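Local structure of CmeC (Campylobacter jejuni, 4MT4) at residues D113-W127 / L297-G311. The protein probably serves as the outer membrane channel of a drug efflux system, a trimeric member of the outer membrane factor family. Residues are numbered along the deposited sequence; the frame is centred on the assembly and turned at random.
Sequences DFKMGLNLSYEIDLW and LPSLSLTGLLGFESG. With C8E ((hydroxyethyloxy)tri(ethyloxy)octane), chain Q; C8E ((hydroxyethyloxy)tri(ethyloxy)octane), chain P; C8E ((hydroxyethyloxy)tri(ethyloxy)octane), chain N.
Trp127 and Leu297 meet at one end of an antiparallel strand pair, past the first strand and before the second, and the indole illustrates how one side chain can use both face and edge. With CG beside the backbone N (chi1 -42°), the ring lies across the Leu297 side chain at about a right angle. Trp127 CB leads to CG and CD2, and Trp127 CD2 lies 3.5 Å from Leu297 CD1; CE3 and CZ3 reach the same methyl, CZ2 comes near Pro298 CD, and Leu297 CB sits over the five-membered ring in a CH-pi contact. Leu126 CB lies over the opposite face, toward its rim. At the edge, beside CD1, Trp127 NE1 donates to Pro298 O at 2.6 Å, almost exactly in the ring plane, which with both faces packed helps to hold the ring's rotation.

Beyond it, paired backbone hydrogen bonds join the strands from Phe114-Ser310 to Tyr122-Leu302. At Gly117-Gly307 the CA atoms close to 3.6 Å, where the second strand turns a corner. Strands 84-96 and 322-335 flank the pair, completing the four-stranded antiparallel sheet that each subunit contributes to the twelve-stranded, trimeric beta barrel of outer membrane factors.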
loop_
_atom_site.group_PDB
_atom_site.type_symbol
_atom_site.label_atom_id
_atom_site.label_comp_id
_atom_site.label_asym_id
_atom_site.label_seq_id
_atom_site.Cartn_x
_atom_site.Cartn_y
_atom_site.Cartn_z
ATOM N N ASP B 113 -49.706 -23.903 22.257
ATOM C CA ASP B 113 -49.971 -22.831 21.307
ATOM C C ASP B 113 -49.315 -23.132 19.964
ATOM O O ASP B 113 -48.090 -23.197 19.858
ATOM C CB ASP B 113 -49.474 -21.490 21.849
ATOM C CG ASP B 113 -49.950 -20.312 21.021
ATOM O OD1 ASP B 113 -51.061 -20.391 20.452
ATOM O OD2 ASP B 113 -49.215 -19.307 20.940
ATOM N N PHE B 114 -50.137 -23.321 18.939
ATOM C CA PHE B 114 -49.632 -23.610 17.604
ATOM C C PHE B 114 -50.003 -22.493 16.635
ATOM O O PHE B 114 -51.153 -22.063 16.587
ATOM C CB PHE B 114 -50.173 -24.951 17.105
ATOM C CG PHE B 114 -49.786 -26.119 17.969
ATOM C CD1 PHE B 114 -48.560 -26.743 17.808
ATOM C CD2 PHE B 114 -50.651 -26.592 18.942
ATOM C CE1 PHE B 114 -48.202 -27.817 18.602
ATOM C CE2 PHE B 114 -50.301 -27.666 19.739
ATOM C CZ PHE B 114 -49.074 -28.279 19.568
ATOM N N LYS B 115 -49.021 -22.024 15.870
ATOM C CA LYS B 115 -49.246 -20.951 14.908
ATOM C C LYS B 115 -48.735 -21.323 13.517
ATOM O O LYS B 115 -47.847 -22.163 13.374
ATOM C CB LYS B 115 -48.575 -19.662 15.379
ATOM C CG LYS B 115 -49.121 -19.108 16.688
ATOM C CD LYS B 115 -48.325 -17.891 17.131
ATOM C CE LYS B 115 -48.884 -17.290 18.410
ATOM N NZ LYS B 115 -48.040 -16.163 18.894
ATOM N N MET B 116 -49.305 -20.680 12.502
ATOM C CA MET B 116 -48.945 -20.924 11.106
ATOM C C MET B 116 -49.592 -19.880 10.201
ATOM O O MET B 116 -50.802 -19.670 10.265
ATOM C CB MET B 116 -49.377 -22.326 10.665
ATOM C CG MET B 116 -49.131 -22.610 9.191
ATOM S SD MET B 116 -49.948 -24.101 8.593
ATOM C CE MET B 116 -49.257 -25.339 9.685
ATOM N N GLY B 117 -48.791 -19.226 9.363
ATOM C CA GLY B 117 -49.324 -18.249 8.430
ATOM C C GLY B 117 -48.295 -17.411 7.692
ATOM O O GLY B 117 -47.090 -17.579 7.881
ATOM N N LEU B 118 -48.776 -16.507 6.842
ATOM C CA LEU B 118 -47.904 -15.591 6.111
ATOM C C LEU B 118 -47.664 -14.313 6.907
ATOM O O LEU B 118 -48.553 -13.834 7.609
ATOM C CB LEU B 118 -48.495 -15.237 4.743
ATOM C CG LEU B 118 -48.681 -16.343 3.697
ATOM C CD1 LEU B 118 -47.592 -17.406 3.803
ATOM C CD2 LEU B 118 -50.070 -16.960 3.786
ATOM N N ASN B 119 -46.462 -13.758 6.786
ATOM C CA ASN B 119 -46.121 -12.535 7.502
ATOM C C ASN B 119 -45.770 -11.378 6.573
ATOM O O ASN B 119 -45.057 -11.551 5.586
ATOM C CB ASN B 119 -44.959 -12.791 8.464
ATOM C CG ASN B 119 -45.297 -13.820 9.522
ATOM O OD1 ASN B 119 -44.903 -14.982 9.422
ATOM N ND2 ASN B 119 -46.035 -13.400 10.543
ATOM N N LEU B 120 -46.282 -10.197 6.900
ATOM C CA LEU B 120 -45.946 -8.983 6.171
ATOM C C LEU B 120 -45.064 -8.081 7.024
ATOM O O LEU B 120 -45.357 -7.837 8.190
ATOM C CB LEU B 120 -47.211 -8.233 5.751
ATOM C CG LEU B 120 -47.017 -6.788 5.279
ATOM C CD1 LEU B 120 -46.408 -6.748 3.886
ATOM C CD2 LEU B 120 -48.327 -6.012 5.327
ATOM N N SER B 121 -43.976 -7.598 6.439
ATOM C CA SER B 121 -43.114 -6.632 7.106
ATOM C C SER B 121 -42.674 -5.563 6.112
ATOM O O SER B 121 -42.022 -5.863 5.112
ATOM C CB SER B 121 -41.898 -7.320 7.727
ATOM O OG SER B 121 -41.126 -7.986 6.743
ATOM N N TYR B 122 -43.047 -4.317 6.386
ATOM C CA TYR B 122 -42.755 -3.216 5.477
ATOM C C TYR B 122 -42.389 -1.946 6.235
ATOM O O TYR B 122 -43.156 -1.461 7.066
ATOM C CB TYR B 122 -43.953 -2.949 4.562
ATOM C CG TYR B 122 -43.656 -2.017 3.408
ATOM C CD1 TYR B 122 -42.362 -1.866 2.922
ATOM C CD2 TYR B 122 -44.670 -1.280 2.810
ATOM C CE1 TYR B 122 -42.089 -1.014 1.869
ATOM C CE2 TYR B 122 -44.406 -0.423 1.757
ATOM C CZ TYR B 122 -43.114 -0.295 1.291
ATOM O OH TYR B 122 -42.846 0.556 0.242
ATOM N N GLU B 123 -41.212 -1.409 5.938
ATOM C CA GLU B 123 -40.771 -0.158 6.537
ATOM C C GLU B 123 -41.138 1.008 5.625
ATOM O O GLU B 123 -40.587 1.147 4.533
ATOM C CB GLU B 123 -39.263 -0.183 6.793
ATOM C CG GLU B 123 -38.836 0.505 8.083
ATOM C CD GLU B 123 -39.262 -0.264 9.319
ATOM O OE1 GLU B 123 -39.438 -1.497 9.225
ATOM O OE2 GLU B 123 -39.421 0.366 10.385
ATOM N N ILE B 124 -42.076 1.837 6.072
ATOM C CA ILE B 124 -42.539 2.967 5.275
ATOM C C ILE B 124 -41.448 4.026 5.143
ATOM O O ILE B 124 -41.039 4.641 6.127
ATOM C CB ILE B 124 -43.805 3.601 5.880
ATOM C CG1 ILE B 124 -44.866 2.528 6.135
ATOM C CG2 ILE B 124 -44.350 4.680 4.962
ATOM C CD1 ILE B 124 -45.274 1.765 4.890
ATOM N N ASP B 125 -40.983 4.230 3.914
ATOM C CA ASP B 125 -39.858 5.118 3.652
ATOM C C ASP B 125 -40.308 6.571 3.549
ATOM O O ASP B 125 -40.190 7.193 2.495
ATOM C CB ASP B 125 -39.140 4.693 2.370
ATOM C CG ASP B 125 -37.744 5.271 2.261
ATOM O OD1 ASP B 125 -37.111 5.510 3.311
ATOM O OD2 ASP B 125 -37.277 5.484 1.123
ATOM N N LEU B 126 -40.817 7.105 4.655
ATOM C CA LEU B 126 -41.333 8.469 4.695
ATOM C C LEU B 126 -40.268 9.522 4.401
ATOM O O LEU B 126 -40.557 10.553 3.797
ATOM C CB LEU B 126 -41.957 8.757 6.062
ATOM C CG LEU B 126 -43.191 7.953 6.473
ATOM C CD1 LEU B 126 -43.523 8.198 7.939
ATOM C CD2 LEU B 126 -44.372 8.313 5.589
ATOM N N TRP B 127 -39.037 9.261 4.830
ATOM C CA TRP B 127 -37.985 10.271 4.772
ATOM C C TRP B 127 -36.830 9.862 3.860
ATOM O O TRP B 127 -35.780 10.506 3.844
ATOM C CB TRP B 127 -37.467 10.561 6.183
ATOM C CG TRP B 127 -38.567 10.641 7.198
ATOM C CD1 TRP B 127 -38.842 9.735 8.181
ATOM C CD2 TRP B 127 -39.556 11.670 7.313
ATOM N NE1 TRP B 127 -39.932 10.143 8.908
ATOM C CE2 TRP B 127 -40.390 11.330 8.396
ATOM C CE3 TRP B 127 -39.815 12.852 6.611
ATOM C CZ2 TRP B 127 -41.463 12.123 8.793
ATOM C CZ3 TRP B 127 -40.880 13.641 7.007
ATOM C CH2 TRP B 127 -41.691 13.272 8.089
ATOM N N LEU B 297 -36.005 11.604 12.555
ATOM C CA LEU B 297 -37.423 11.657 12.217
ATOM C C LEU B 297 -38.152 10.345 12.516
ATOM O O LEU B 297 -37.534 9.281 12.533
ATOM C CB LEU B 297 -37.579 12.036 10.742
ATOM C CG LEU B 297 -37.081 13.444 10.412
ATOM C CD1 LEU B 297 -37.405 13.812 8.980
ATOM C CD2 LEU B 297 -37.683 14.457 11.374
ATOM N N PRO B 298 -39.473 10.424 12.767
ATOM C CA PRO B 298 -40.304 9.253 13.078
ATOM C C PRO B 298 -40.254 8.163 12.011
ATOM O O PRO B 298 -40.430 8.445 10.825
ATOM C CB PRO B 298 -41.716 9.843 13.170
ATOM C CG PRO B 298 -41.505 11.263 13.542
ATOM C CD PRO B 298 -40.242 11.679 12.854
ATOM N N SER B 299 -40.018 6.927 12.441
ATOM C CA SER B 299 -40.035 5.780 11.542
ATOM C C SER B 299 -41.363 5.041 11.655
ATOM O O SER B 299 -41.902 4.889 12.749
ATOM C CB SER B 299 -38.874 4.834 11.855
ATOM O OG SER B 299 -38.961 4.342 13.181
ATOM N N LEU B 300 -41.889 4.586 10.522
ATOM C CA LEU B 300 -43.158 3.865 10.509
ATOM C C LEU B 300 -42.975 2.436 10.008
ATOM O O LEU B 300 -42.425 2.209 8.930
ATOM C CB LEU B 300 -44.187 4.601 9.648
ATOM C CG LEU B 300 -45.569 3.953 9.514
ATOM C CD1 LEU B 300 -46.204 3.743 10.881
ATOM C CD2 LEU B 300 -46.474 4.791 8.622
ATOM N N SER B 301 -43.441 1.476 10.799
ATOM C CA SER B 301 -43.295 0.065 10.465
ATOM C C SER B 301 -44.650 -0.617 10.316
ATOM O O SER B 301 -45.520 -0.488 11.178
ATOM C CB SER B 301 -42.461 -0.646 11.531
ATOM O OG SER B 301 -41.226 0.018 11.730
ATOM N N LEU B 302 -44.824 -1.343 9.217
ATOM C CA LEU B 302 -46.071 -2.049 8.956
ATOM C C LEU B 302 -45.886 -3.556 9.089
ATOM O O LEU B 302 -44.961 -4.129 8.519
ATOM C CB LEU B 302 -46.602 -1.704 7.563
ATOM C CG LEU B 302 -47.775 -0.723 7.484
ATOM C CD1 LEU B 302 -47.461 0.575 8.212
ATOM C CD2 LEU B 302 -48.142 -0.452 6.032
ATOM N N THR B 303 -46.771 -4.188 9.852
ATOM C CA THR B 303 -46.754 -5.637 10.011
ATOM C C THR B 303 -48.131 -6.230 9.737
ATOM O O THR B 303 -49.152 -5.606 10.014
ATOM C CB THR B 303 -46.295 -6.052 11.423
ATOM O OG1 THR B 303 -47.099 -5.390 12.406
ATOM C CG2 THR B 303 -44.834 -5.685 11.639
ATOM N N GLY B 304 -48.152 -7.437 9.183
ATOM C CA GLY B 304 -49.398 -8.109 8.869
ATOM C C GLY B 304 -49.273 -9.614 8.978
ATOM O O GLY B 304 -48.230 -10.184 8.652
ATOM N N LEU B 305 -50.339 -10.258 9.443
ATOM C CA LEU B 305 -50.362 -11.709 9.576
ATOM C C LEU B 305 -51.639 -12.290 8.985
ATOM O O LEU B 305 -52.719 -11.721 9.139
ATOM C CB LEU B 305 -50.230 -12.119 11.046
ATOM C CG LEU B 305 -50.453 -13.599 11.374
ATOM C CD1 LEU B 305 -49.333 -14.457 10.804
ATOM C CD2 LEU B 305 -50.591 -13.819 12.873
ATOM N N LEU B 306 -51.506 -13.420 8.301
ATOM C CA LEU B 306 -52.655 -14.168 7.811
ATOM C C LEU B 306 -52.382 -15.658 7.941
ATOM O O LEU B 306 -51.547 -16.207 7.225
ATOM C CB LEU B 306 -52.970 -13.813 6.359
ATOM C CG LEU B 306 -54.136 -14.600 5.752
ATOM C CD1 LEU B 306 -55.432 -14.322 6.505
ATOM C CD2 LEU B 306 -54.290 -14.294 4.271
ATOM N N GLY B 307 -53.083 -16.311 8.862
ATOM C CA GLY B 307 -52.878 -17.730 9.074
ATOM C C GLY B 307 -53.755 -18.363 10.133
ATOM O O GLY B 307 -54.966 -18.147 10.163
ATOM N N PHE B 308 -53.136 -19.152 11.007
ATOM C CA PHE B 308 -53.879 -19.959 11.967
ATOM C C PHE B 308 -53.279 -19.932 13.372
ATOM O O PHE B 308 -52.074 -19.746 13.546
ATOM C CB PHE B 308 -53.960 -21.409 11.478
ATOM C CG PHE B 308 -54.573 -21.562 10.112
ATOM C CD1 PHE B 308 -55.943 -21.699 9.962
ATOM C CD2 PHE B 308 -53.776 -21.578 8.977
ATOM C CE1 PHE B 308 -56.508 -21.842 8.709
ATOM C CE2 PHE B 308 -54.336 -21.720 7.720
ATOM C CZ PHE B 308 -55.705 -21.853 7.587
ATOM N N GLU B 309 -54.136 -20.119 14.372
ATOM C CA GLU B 309 -53.694 -20.300 15.751
ATOM C C GLU B 309 -54.670 -21.181 16.526
ATOM O O GLU B 309 -55.881 -20.990 16.462
ATOM C CB GLU B 309 -53.526 -18.954 16.461
ATOM C CG GLU B 309 -53.020 -19.089 17.891
ATOM C CD GLU B 309 -52.827 -17.756 18.586
ATOM O OE1 GLU B 309 -53.173 -16.713 17.991
ATOM O OE2 GLU B 309 -52.325 -17.752 19.730
ATOM N N SER B 310 -54.130 -22.149 17.257
ATOM C CA SER B 310 -54.947 -23.044 18.067
ATOM C C SER B 310 -54.158 -23.592 19.250
ATOM O O SER B 310 -52.930 -23.654 19.216
ATOM C CB SER B 310 -55.485 -24.197 17.216
ATOM O OG SER B 310 -56.255 -25.096 17.998
ATOM N N GLY B 311 -54.877 -23.980 20.298
ATOM C CA GLY B 311 -54.269 -24.580 21.470
ATOM C C GLY B 311 -54.046 -26.066 21.268
ATOM O O GLY B 311 -53.462 -26.743 22.115
HETATM C C1 C8E Q . -60.815 -13.798 5.464
HETATM C C2 C8E Q . -59.445 -14.190 5.022
HETATM C C3 C8E Q . -59.284 -15.504 4.337
HETATM C C4 C8E Q . -58.516 -16.564 5.051
HETATM C C5 C8E Q . -57.667 -17.472 4.228
HETATM C C6 C8E Q . -56.752 -18.400 4.952
HETATM C C7 C8E Q . -55.459 -18.754 4.301
HETATM C C8 C8E Q . -54.368 -19.245 5.191
HETATM O O9 C8E Q . -53.061 -19.088 4.779
HETATM C C10 C8E Q . -52.045 -19.437 5.643
HETATM C C11 C8E Q . -50.897 -20.213 5.095
HETATM O O12 C8E Q . -49.856 -20.493 5.954
HETATM C C13 C8E Q . -48.564 -20.532 5.477
HETATM C C14 C8E Q . -47.667 -21.592 6.021
HETATM O O15 C8E Q . -46.385 -21.231 6.376
HETATM C C16 C8E Q . -45.329 -22.009 5.955
HETATM C C17 C8E Q . -44.107 -22.048 6.804
HETATM O O18 C8E Q . -43.156 -23.009 6.529
HETATM C C19 C8E Q . -42.887 -23.370 5.224
HETATM C C20 C8E Q . -43.304 -24.727 4.761
HETATM O O21 C8E Q . -43.380 -24.958 3.401
HETATM C C1 C8E P . -49.341 -11.027 4.638
HETATM C C2 C8E P . -50.790 -11.054 4.988
HETATM C C3 C8E P . -51.352 -9.883 5.719
HETATM C C4 C8E P . -52.825 -9.850 5.947
HETATM C C5 C8E P . -53.390 -8.656 6.637
HETATM C C6 C8E P . -54.846 -8.683 6.952
HETATM C C7 C8E P . -55.541 -7.386 7.187
HETATM C C8 C8E P . -57.018 -7.379 6.981
HETATM O O9 C8E P . -57.797 -6.717 7.905
HETATM C C10 C8E P . -58.030 -5.367 7.752
HETATM C C11 C8E P . -59.454 -4.930 7.682
HETATM O O12 C8E P . -59.916 -4.088 8.671
HETATM C C13 C8E P . -61.050 -4.416 9.384
HETATM C C14 C8E P . -62.232 -4.952 8.649
HETATM O O15 C8E P . -63.177 -5.618 9.397
HETATM C C16 C8E P . -64.505 -5.273 9.279
HETATM C C17 C8E P . -65.441 -5.751 10.338
HETATM O O18 C8E P . -65.973 -7.017 10.209
HETATM C C19 C8E P . -66.822 -7.504 11.183
HETATM C C20 C8E P . -68.034 -8.266 10.760
HETATM O O21 C8E P . -68.952 -8.613 11.735
HETATM C C1 C8E N . -33.957 -31.823 18.843
HETATM C C2 C8E N . -35.316 -31.688 18.245
HETATM C C3 C8E N . -36.467 -31.535 19.182
HETATM C C4 C8E N . -37.775 -31.106 18.611
HETATM C C5 C8E N . -38.719 -30.404 19.528
HETATM C C6 C8E N . -39.547 -29.309 18.949
HETATM C C7 C8E N . -40.101 -28.295 19.891
HETATM C C8 C8E N . -41.571 -28.056 19.862
HETATM O O9 C8E N . -42.296 -28.400 20.981
HETATM C C10 C8E N . -43.561 -27.881 21.145
HETATM C C11 C8E N . -44.438 -28.512 22.168
HETATM O O12 C8E N . -44.941 -29.762 21.885
HETATM C C13 C8E N . -46.280 -30.010 22.084
HETATM C C14 C8E N . -46.682 -31.414 22.377
HETATM O O15 C8E N . -48.031 -31.687 22.415
HETATM C C16 C8E N . -48.794 -31.439 21.295
HETATM C C17 C8E N . -50.261 -31.676 21.396
HETATM O O18 C8E N . -51.080 -30.991 20.527
HETATM C C19 C8E N . -52.425 -30.910 20.802
HETATM C C20 C8E N . -52.829 -30.688 22.221
HETATM O O21 C8E N . -53.284 -29.435 22.585
HETATM O O HOH W 1 -46.232 -10.703 11.412
HETATM O O HOH W 2 -40.092 4.809 8.360
#